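Local coordinates for protein ATP-dependent 6-phosphofructokinase isozyme 2 (Escherichia coli, PDB 3UMO) that catalyses the ATP-dependent phosphorylation of fructose 6-phosphate to fructose 1,6-bisphosphate, the first committing step of glycolysis, and works as a homodimer, at residues S15-P20 with L93-E98; E123-I128 with Q159-I164. All blocks are in the same frame, centred on the assembly; numbering follows the deposited sequence.

Contact 1. Residues S15-P20 with L93-E98; sequences SATITP and LHVHVE
His-94 N reaches Ser-15 O at 2.8 Å, the first of four backbone hydrogen bonds that pair 15-19 with 93-97 as parallel strands. The others follow in the usual parallel alternation: Thr-17 gives its N to His-94 and its O to His-96, and Thr-19 N goes to His-96 O. Glu-98 N, just beyond the strand, adds a fifth bond, 2.9 Å to Thr-19 O. Thr-17 O has a second donor, a water 2.9 Å away, which also lies in the plane of the His-94 ring, 2.7 Å from ND1. Because the imidazole leaves CB opposite the backbone N (chi1 178°), ND1 can meet this water beside the strand, while NE2 is bonded to Gln-103 OE1, which helps to fix the ring's rotation.

On the face carrying Ser-15, Thr-17, Thr-19, Leu-93 and Val-95, aliphatic carbons pack together. Leu-93 CD1 touches Ser-15 CB at 3.8 Å and Thr-17 CG2 at 3.9 Å, and Thr-19 CG2 meets Val-95 CG1 at 3.8 Å. The threonine hydroxyls turn elsewhere, OG1 of Thr-17 to Thr-31 O and OG1 of Thr-19 to Arg-29 O. Leu-93 and Val-95 pack on Leu-93 and Phe-106 of the second subunit, making this the dimer-facing side of the small sheet, in which strands 12-19 and 93-97 are central, between 34-38 and 103-107.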
loop_
_atom_site.group_PDB
_atom_site.type_symbol
_atom_site.label_atom_id
_atom_site.label_comp_id
_atom_site.label_asym_id
_atom_site.label_seq_id
_atom_site.Cartn_x
_atom_site.Cartn_y
_atom_site.Cartn_z
ATOM N N SER A 15 -21.235 -5.064 -4.114
ATOM C CA SER A 15 -21.165 -5.203 -2.668
ATOM C C SER A 15 -20.280 -4.101 -2.121
ATOM O O SER A 15 -19.165 -3.913 -2.595
ATOM C CB SER A 15 -20.566 -6.557 -2.280
ATOM O OG SER A 15 -21.447 -7.622 -2.574
ATOM N N ALA A 16 -20.776 -3.367 -1.132
ATOM C CA ALA A 16 -19.946 -2.390 -0.439
ATOM C C ALA A 16 -19.676 -2.909 0.966
ATOM O O ALA A 16 -20.606 -3.168 1.736
ATOM C CB ALA A 16 -20.633 -1.035 -0.377
ATOM N N THR A 17 -18.400 -3.070 1.293
ATOM C CA THR A 17 -18.028 -3.601 2.595
ATOM C C THR A 17 -16.973 -2.739 3.279
ATOM O O THR A 17 -16.356 -1.868 2.646
ATOM C CB THR A 17 -17.522 -5.053 2.480
ATOM O OG1 THR A 17 -17.289 -5.583 3.789
ATOM C CG2 THR A 17 -16.230 -5.116 1.667
ATOM N N ILE A 18 -16.770 -2.991 4.569
ATOM C CA ILE A 18 -15.850 -2.214 5.388
ATOM C C ILE A 18 -14.850 -3.149 6.063
ATOM O O ILE A 18 -15.211 -4.247 6.496
ATOM C CB ILE A 18 -16.626 -1.419 6.467
ATOM C CG1 ILE A 18 -17.597 -0.433 5.806
ATOM C CG2 ILE A 18 -15.680 -0.668 7.370
ATOM C CD1 ILE A 18 -18.623 0.158 6.777
ATOM N N THR A 19 -13.594 -2.718 6.144
ATOM C CA THR A 19 -12.567 -3.480 6.855
ATOM C C THR A 19 -11.620 -2.488 7.552
ATOM O O THR A 19 -11.474 -1.354 7.102
ATOM C CB THR A 19 -11.831 -4.454 5.884
ATOM O OG1 THR A 19 -11.147 -5.474 6.629
ATOM C CG2 THR A 19 -10.847 -3.705 4.997
ATOM N N PRO A 20 -11.009 -2.885 8.682
ATOM C CA PRO A 20 -10.211 -1.891 9.421
ATOM C C PRO A 20 -8.911 -1.491 8.733
ATOM O O PRO A 20 -8.549 -0.314 8.745
ATOM C CB PRO A 20 -9.896 -2.607 10.743
ATOM C CG PRO A 20 -10.958 -3.644 10.876
ATOM C CD PRO A 20 -11.233 -4.106 9.474
ATOM N N LEU A 93 -16.800 -5.280 -6.192
ATOM C CA LEU A 93 -16.584 -5.077 -4.765
ATOM C C LEU A 93 -15.990 -3.711 -4.454
ATOM O O LEU A 93 -14.954 -3.329 -5.013
ATOM C CB LEU A 93 -15.683 -6.173 -4.185
ATOM C CG LEU A 93 -15.488 -6.133 -2.664
ATOM C CD1 LEU A 93 -16.807 -6.354 -1.934
ATOM C CD2 LEU A 93 -14.433 -7.138 -2.197
ATOM N N HIS A 94 -16.650 -2.994 -3.544
ATOM C CA HIS A 94 -16.187 -1.706 -3.049
ATOM C C HIS A 94 -15.769 -1.910 -1.601
ATOM O O HIS A 94 -16.580 -2.320 -0.770
ATOM C CB HIS A 94 -17.326 -0.680 -3.124
ATOM C CG HIS A 94 -16.973 0.674 -2.585
ATOM N ND1 HIS A 94 -17.022 0.975 -1.239
ATOM C CD2 HIS A 94 -16.595 1.811 -3.212
ATOM C CE1 HIS A 94 -16.672 2.240 -1.063
ATOM N NE2 HIS A 94 -16.410 2.768 -2.244
ATOM N N VAL A 95 -14.506 -1.630 -1.293
ATOM C CA VAL A 95 -14.017 -1.811 0.072
ATOM C C VAL A 95 -13.594 -0.491 0.701
ATOM O O VAL A 95 -12.698 0.188 0.196
ATOM C CB VAL A 95 -12.806 -2.766 0.118
ATOM C CG1 VAL A 95 -12.373 -3.011 1.567
ATOM C CG2 VAL A 95 -13.123 -4.071 -0.580
ATOM N N HIS A 96 -14.225 -0.131 1.813
ATOM C CA HIS A 96 -13.790 1.035 2.570
ATOM C C HIS A 96 -12.830 0.607 3.677
ATOM O O HIS A 96 -13.143 -0.291 4.458
ATOM C CB HIS A 96 -14.979 1.752 3.190
ATOM C CG HIS A 96 -14.594 2.975 3.960
ATOM N ND1 HIS A 96 -14.435 4.205 3.357
ATOM C CD2 HIS A 96 -14.297 3.152 5.266
ATOM C CE1 HIS A 96 -14.077 5.095 4.272
ATOM N NE2 HIS A 96 -13.983 4.476 5.437
ATOM N N VAL A 97 -11.657 1.237 3.736
ATOM C CA VAL A 97 -10.689 0.951 4.790
ATOM C C VAL A 97 -10.800 2.003 5.895
ATOM O O VAL A 97 -10.517 3.184 5.679
ATOM C CB VAL A 97 -9.249 0.875 4.242
ATOM C CG1 VAL A 97 -8.305 0.439 5.343
ATOM C CG2 VAL A 97 -9.182 -0.095 3.066
ATOM N N GLU A 98 -11.210 1.571 7.087
ATOM C CA GLU A 98 -11.491 2.507 8.174
ATOM C C GLU A 98 -10.271 3.312 8.625
ATOM O O GLU A 98 -10.386 4.506 8.899
ATOM C CB GLU A 98 -12.121 1.792 9.375
ATOM C CG GLU A 98 -13.134 2.642 10.152
ATOM C CD GLU A 98 -14.535 2.583 9.554
ATOM O OE1 GLU A 98 -14.790 3.273 8.545
ATOM O OE2 GLU A 98 -15.383 1.838 10.095
HETATM O O HOH W 1 -17.765 0.181 1.223
#

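Contact 2. Residues E123-I128 with Q159-I164; sequences EQVLEI and QGIRCI
Gln-159 meets Leu-126 through its amide, at the end of a side chain that starts from a CB directed at the 123-128 segment. CG sits between the backbone N and the carbonyl carbon (chi1 56°), and from there the chain runs out extended. CD comes within 3.8 Å of Leu-126 CD2, the two side chains crossing at about a right angle. OE1 lies still closer to that methyl, at 3.4 Å, a polar atom resting against a hydrocarbon. NE2 donates to Leu-126 O at 3.1 Å; the acceptor lies near the amide plane, but the donor stands 39° above the carbonyl plane. NE2 also donates to a water at 2.7 Å, and that water in turn donates to Ile-128 O and to Gln-159 O, so one water ties both segments together and helps to hold the amide's rotation.

Two helix ends meet here in the alpha/beta domain of the ribokinase-like fold, with Val-125, Ile-128 and Ile-161 buried. Helix 115-125 runs out into a type I turn from Val-125 to Ile-128, and helix 146-158 finishes in a Schellman motif with Gly-160, at positive phi, as its C-prime residue, before strand 162-166 begins. Ile-161 CD1 rests against Ile-128 CB at 3.8 Å and Val-125 O at 3.4 Å, its CG1 lying 4.0 Å from Ile-128 CG2. Leu-134 of the neighbouring strand 133-137 touches Val-125, Ile-128 and Ile-161.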
loop_
_atom_site.group_PDB
_atom_site.type_symbol
_atom_site.label_atom_id
_atom_site.label_comp_id
_atom_site.label_asym_id
_atom_site.label_seq_id
_atom_site.Cartn_x
_atom_site.Cartn_y
_atom_site.Cartn_z
ATOM N N GLU A 123 -34.601 -6.197 -29.116
ATOM C CA GLU A 123 -36.053 -6.098 -29.266
ATOM C C GLU A 123 -36.636 -5.039 -28.328
ATOM O O GLU A 123 -37.516 -4.270 -28.726
ATOM C CB GLU A 123 -36.718 -7.460 -29.024
ATOM C CG GLU A 123 -38.214 -7.480 -29.273
ATOM C CD GLU A 123 -38.804 -8.874 -29.164
ATOM O OE1 GLU A 123 -38.223 -9.715 -28.442
ATOM O OE2 GLU A 123 -39.844 -9.127 -29.804
ATOM N N GLN A 124 -36.134 -4.997 -27.096
ATOM C CA GLN A 124 -36.573 -3.996 -26.125
ATOM C C GLN A 124 -36.258 -2.585 -26.612
ATOM O O GLN A 124 -37.095 -1.686 -26.534
ATOM C CB GLN A 124 -35.917 -4.229 -24.758
ATOM C CG GLN A 124 -36.525 -5.376 -23.956
ATOM C CD GLN A 124 -38.025 -5.222 -23.748
ATOM O OE1 GLN A 124 -38.800 -6.128 -24.055
ATOM N NE2 GLN A 124 -38.439 -4.073 -23.223
ATOM N N VAL A 125 -35.043 -2.403 -27.117
ATOM C CA VAL A 125 -34.598 -1.100 -27.601
ATOM C C VAL A 125 -35.452 -0.598 -28.761
ATOM O O VAL A 125 -35.795 0.580 -28.819
ATOM C CB VAL A 125 -33.115 -1.133 -28.021
ATOM C CG1 VAL A 125 -32.738 0.135 -28.772
ATOM C CG2 VAL A 125 -32.231 -1.312 -26.802
ATOM N N LEU A 126 -35.814 -1.493 -29.672
ATOM C CA LEU A 126 -36.584 -1.093 -30.844
ATOM C C LEU A 126 -38.071 -0.864 -30.548
ATOM O O LEU A 126 -38.843 -0.500 -31.441
ATOM C CB LEU A 126 -36.371 -2.081 -31.996
ATOM C CG LEU A 126 -34.897 -2.157 -32.419
ATOM C CD1 LEU A 126 -34.699 -3.093 -33.604
ATOM C CD2 LEU A 126 -34.349 -0.762 -32.727
ATOM N N GLU A 127 -38.467 -1.066 -29.295
ATOM C CA GLU A 127 -39.811 -0.701 -28.856
ATOM C C GLU A 127 -39.852 0.746 -28.376
ATOM O O GLU A 127 -40.923 1.296 -28.123
ATOM C CB GLU A 127 -40.303 -1.643 -27.757
ATOM C CG GLU A 127 -40.585 -3.052 -28.246
ATOM C CD GLU A 127 -40.978 -3.992 -27.125
ATOM O OE1 GLU A 127 -41.131 -3.521 -25.978
ATOM O OE2 GLU A 127 -41.130 -5.204 -27.394
ATOM N N ILE A 128 -38.677 1.355 -28.247
ATOM C CA ILE A 128 -38.580 2.763 -27.878
ATOM C C ILE A 128 -39.150 3.605 -29.017
ATOM O O ILE A 128 -38.912 3.310 -30.193
ATOM C CB ILE A 128 -37.116 3.157 -27.586
ATOM C CG1 ILE A 128 -36.621 2.440 -26.327
ATOM C CG2 ILE A 128 -36.973 4.652 -27.426
ATOM C CD1 ILE A 128 -35.117 2.529 -26.123
ATOM N N GLN A 159 -34.777 4.427 -36.859
ATOM C CA GLN A 159 -36.165 4.719 -36.528
ATOM C C GLN A 159 -36.303 5.859 -35.530
ATOM O O GLN A 159 -37.256 5.905 -34.749
ATOM C CB GLN A 159 -36.846 3.475 -35.981
ATOM C CG GLN A 159 -36.139 2.892 -34.794
ATOM C CD GLN A 159 -36.799 1.635 -34.311
ATOM O OE1 GLN A 159 -36.624 0.570 -34.901
ATOM N NE2 GLN A 159 -37.582 1.746 -33.241
ATOM N N GLY A 160 -35.340 6.771 -35.554
ATOM C CA GLY A 160 -35.474 8.025 -34.839
ATOM C C GLY A 160 -35.123 8.001 -33.368
ATOM O O GLY A 160 -35.400 8.968 -32.662
ATOM N N ILE A 161 -34.517 6.916 -32.897
ATOM C CA ILE A 161 -34.036 6.886 -31.516
ATOM C C ILE A 161 -32.717 7.646 -31.422
ATOM O O ILE A 161 -31.776 7.363 -32.169
ATOM C CB ILE A 161 -33.850 5.452 -30.997
ATOM C CG1 ILE A 161 -35.184 4.703 -31.035
ATOM C CG2 ILE A 161 -33.283 5.472 -29.576
ATOM C CD1 ILE A 161 -35.062 3.219 -30.782
ATOM N N ARG A 162 -32.659 8.622 -30.519
ATOM C CA ARG A 162 -31.475 9.460 -30.377
ATOM C C ARG A 162 -30.500 8.801 -29.403
ATOM O O ARG A 162 -30.826 8.593 -28.237
ATOM C CB ARG A 162 -31.868 10.866 -29.915
ATOM C CG ARG A 162 -32.817 11.585 -30.884
ATOM C CD ARG A 162 -33.408 12.849 -30.263
ATOM N NE ARG A 162 -32.461 13.960 -30.237
ATOM C CZ ARG A 162 -32.645 15.086 -29.553
ATOM N NH1 ARG A 162 -33.741 15.252 -28.823
ATOM N NH2 ARG A 162 -31.728 16.045 -29.593
ATOM N N CYS A 163 -29.308 8.460 -29.887
ATOM C CA CYS A 163 -28.374 7.668 -29.087
ATOM C C CYS A 163 -27.243 8.470 -28.450
ATOM O O CYS A 163 -26.591 9.291 -29.102
ATOM C CB CYS A 163 -27.799 6.525 -29.928
ATOM S SG CYS A 163 -29.049 5.327 -30.453
ATOM N N ILE A 164 -27.026 8.216 -27.161
ATOM C CA ILE A 164 -25.923 8.797 -26.416
ATOM C C ILE A 164 -25.036 7.642 -25.975
ATOM O O ILE A 164 -25.533 6.613 -25.512
ATOM C CB ILE A 164 -26.449 9.571 -25.191
ATOM C CG1 ILE A 164 -27.278 10.775 -25.657
ATOM C CG2 ILE A 164 -25.306 10.009 -24.281
ATOM C CD1 ILE A 164 -27.961 11.528 -24.521
HETATM O O HOH W 2 -38.745 4.105 -32.771
#

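In the fold
Both segments of contact 1 come earlier in the chain than those of contact 2, and the chain's centre lies between the two, their centres 38 Å apart and their nearest atoms about 24 Å apart. They share no secondary structure. Residues 15-20 and 93-98 belong to the mixed four-stranded sheet that meets the second subunit, whereas 159-164 leads into strand 162-166 of the six-stranded parallel sheet, beside 133-137, and 123-128 ends the helix packed next to it. Contact 1 thus belongs to the dimer-forming lid and contact 2 to the alpha/beta body, the two-part architecture of PfkB-family kinases. Between them, strand 103-107 completes the lid sheet before helix 115-125 begins.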